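Putative PAS/PAC sensor protein (Nakamurella multipartita DSM 44233, PDB 6HMJ) is a flavin-binding blue-light receptor of the light-oxygen-voltage type that mediates RNA binding and translational regulation. Local coordinates at residues Val16-Gly20 with Ser21-Val25. Residues are numbered along the deposited sequence; the frame is centred on the assembly and turned at random.
Sequences VLDAG and SARFV
S21 sets its OG beside the CB of D18, 3.3 Å away, at the start of the return arm of a beta hairpin. The same OG takes a weak hydrogen bond from the backbone N of R23. The N of A22 makes a weak hydrogen bond to the O of D18. Residues 19 to 22 thus form a four-residue turn. R23 closes it: its O accepts a hydrogen bond from the N of D18 (2.8 Å). The extended R23 side chain runs alongside D18, pointing the same way. OD2 of D18 lies 3.6 Å from CB of R23 and 4.6 Å from its NE, near but not in a salt bridge. Replacing D18 with an alanine would remove the carboxylate and probably leave the R23 chain freer to turn. F24 faces L17 in a non-hydrogen-bonded pair. With CG anti to the backbone N (chi1 -178°), L17 sends CD1 to CB of F24 (3.8 Å), at the ring edge. V25 and V16 form the hydrogen-bonded pair, N to O both ways. The hairpin pairs the first two strands, 11-18 and outermost 24-26, of a five-stranded antiparallel PAS sheet. L17 hydrogen-bonds onward through its backbone to V106 of strand 105-112, while F24 packs on F15 and on P45 and V48 of helix 45-50.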
ATOM      1  N   VAL A  16      47.442  38.515 -15.476  1.00 82.63           N
ATOM      2  CA  VAL A  16      48.437  39.112 -14.596  1.00 86.74           C
ATOM      3  C   VAL A  16      48.690  40.531 -15.086  1.00 90.38           C
ATOM      4  O   VAL A  16      48.854  40.758 -16.291  1.00 92.27           O
ATOM      5  CB  VAL A  16      49.748  38.306 -14.558  1.00 88.92           C
ATOM      6  CG1 VAL A  16      50.710  38.906 -13.541  1.00 92.54           C
ATOM      7  CG2 VAL A  16      49.465  36.849 -14.229  1.00 86.02           C
ATOM      8  N   LEU A  17      48.728  41.478 -14.156  1.00 92.30           N
ATOM      9  CA  LEU A  17      48.848  42.894 -14.486  1.00 96.21           C
ATOM     10  C   LEU A  17      50.053  43.446 -13.741  1.00102.15           C
ATOM     11  O   LEU A  17      50.050  43.501 -12.507  1.00102.36           O
ATOM     12  CB  LEU A  17      47.576  43.656 -14.115  1.00 93.40           C
ATOM     13  CG  LEU A  17      47.556  45.146 -14.460  1.00 96.47           C
ATOM     14  CD1 LEU A  17      47.530  45.351 -15.967  1.00 96.77           C
ATOM     15  CD2 LEU A  17      46.363  45.819 -13.800  1.00 95.05           C
ATOM     16  N   ASP A  18      51.076  43.853 -14.488  1.00107.29           N
ATOM     17  CA  ASP A  18      52.266  44.433 -13.882  1.00114.43           C
ATOM     18  C   ASP A  18      51.956  45.824 -13.346  1.00118.23           C
ATOM     19  O   ASP A  18      51.334  46.643 -14.029  1.00119.63           O
ATOM     20  CB  ASP A  18      53.405  44.488 -14.900  1.00119.70           C
ATOM     21  CG  ASP A  18      53.830  43.110 -15.371  1.00118.70           C
ATOM     22  OD1 ASP A  18      53.316  42.110 -14.826  1.00114.36           O
ATOM     23  OD2 ASP A  18      54.681  43.025 -16.281  1.00122.56           O
ATOM     24  N   ALA A  19      52.391  46.087 -12.114  1.00121.05           N
ATOM     25  CA  ALA A  19      52.043  47.334 -11.445  1.00124.23           C
ATOM     26  C   ALA A  19      52.608  48.538 -12.191  1.00131.65           C
ATOM     27  O   ALA A  19      51.859  49.401 -12.664  1.00132.41           O
ATOM     28  CB  ALA A  19      52.547  47.305 -10.001  1.00125.18           C
ATOM     29  N   GLY A  20      53.935  48.606 -12.316  1.00137.37           N
ATOM     30  CA  GLY A  20      54.555  49.802 -12.864  1.00145.55           C
ATOM     31  C   GLY A  20      54.220  50.045 -14.323  1.00146.98           C
ATOM     32  O   GLY A  20      53.958  51.182 -14.725  1.00150.58           O
ATOM     33  N   SER A  21      54.220  48.989 -15.136  1.00143.98           N
ATOM     34  CA  SER A  21      54.037  49.123 -16.575  1.00145.31           C
ATOM     35  C   SER A  21      52.598  48.911 -17.025  1.00139.28           C
ATOM     36  O   SER A  21      52.295  49.151 -18.199  1.00139.17           O
ATOM     37  CB  SER A  21      54.941  48.128 -17.316  1.00147.34           C
ATOM     38  OG  SER A  21      54.616  46.792 -16.969  1.00142.00           O
ATOM     39  N   ALA A  22      51.711  48.478 -16.131  1.00135.08           N
ATOM     40  CA  ALA A  22      50.333  48.153 -16.497  1.00129.72           C
ATOM     41  C   ALA A  22      50.287  47.142 -17.641  1.00127.22           C
ATOM     42  O   ALA A  22      49.308  47.071 -18.388  1.00124.50           O
ATOM     43  CB  ALA A  22      49.547  49.414 -16.863  1.00131.40           C
ATOM     44  N   ARG A  23      51.347  46.346 -17.781  1.00126.01           N
ATOM     45  CA  ARG A  23      51.344  45.259 -18.750  1.00120.75           C
ATOM     46  C   ARG A  23      50.348  44.188 -18.323  1.00111.91           C
ATOM     47  O   ARG A  23      50.388  43.706 -17.186  1.00110.58           O
ATOM     48  CB  ARG A  23      52.732  44.640 -18.902  1.00123.99           C
ATOM     49  CG  ARG A  23      52.699  43.369 -19.748  1.00121.39           C
ATOM     50  CD  ARG A  23      54.056  42.739 -19.974  1.00125.83           C
ATOM     51  NE  ARG A  23      53.895  41.399 -20.535  1.00123.21           N
ATOM     52  CZ  ARG A  23      54.861  40.696 -21.117  1.00127.39           C
ATOM     53  NH1 ARG A  23      56.084  41.199 -21.232  1.00134.24           N
ATOM     54  NH2 ARG A  23      54.598  39.486 -21.591  1.00124.81           N
ATOM     55  N   PHE A  24      49.458  43.818 -19.236  1.00106.53           N
ATOM     56  CA  PHE A  24      48.367  42.894 -18.956  1.00 98.07           C
ATOM     57  C   PHE A  24      48.554  41.655 -19.818  1.00 95.24           C
ATOM     58  O   PHE A  24      48.627  41.756 -21.048  1.00 96.06           O
ATOM     59  CB  PHE A  24      47.015  43.554 -19.236  1.00 94.11           C
ATOM     60  CG  PHE A  24      45.846  42.625 -19.106  1.00 88.16           C
ATOM     61  CD1 PHE A  24      45.094  42.594 -17.948  1.00 85.87           C
ATOM     62  CD2 PHE A  24      45.486  41.797 -20.152  1.00 86.01           C
ATOM     63  CE1 PHE A  24      44.013  41.746 -17.833  1.00 82.28           C
ATOM     64  CE2 PHE A  24      44.413  40.945 -20.042  1.00 82.89           C
ATOM     65  CZ  PHE A  24      43.673  40.919 -18.882  1.00 80.93           C
ATOM     66  N   VAL A  25      48.637  40.494 -19.173  1.00 92.00           N
ATOM     67  CA  VAL A  25      48.809  39.214 -19.855  1.00 88.64           C
ATOM     68  C   VAL A  25      47.592  38.360 -19.529  1.00 82.10           C
ATOM     69  O   VAL A  25      47.440  37.890 -18.393  1.00 79.58           O
ATOM     70  CB  VAL A  25      50.103  38.506 -19.436  1.00 91.18           C
ATOM     71  CG1 VAL A  25      50.354  37.292 -20.318  1.00 91.19           C
ATOM     72  CG2 VAL A  25      51.280  39.466 -19.496  1.00 97.05           C
TER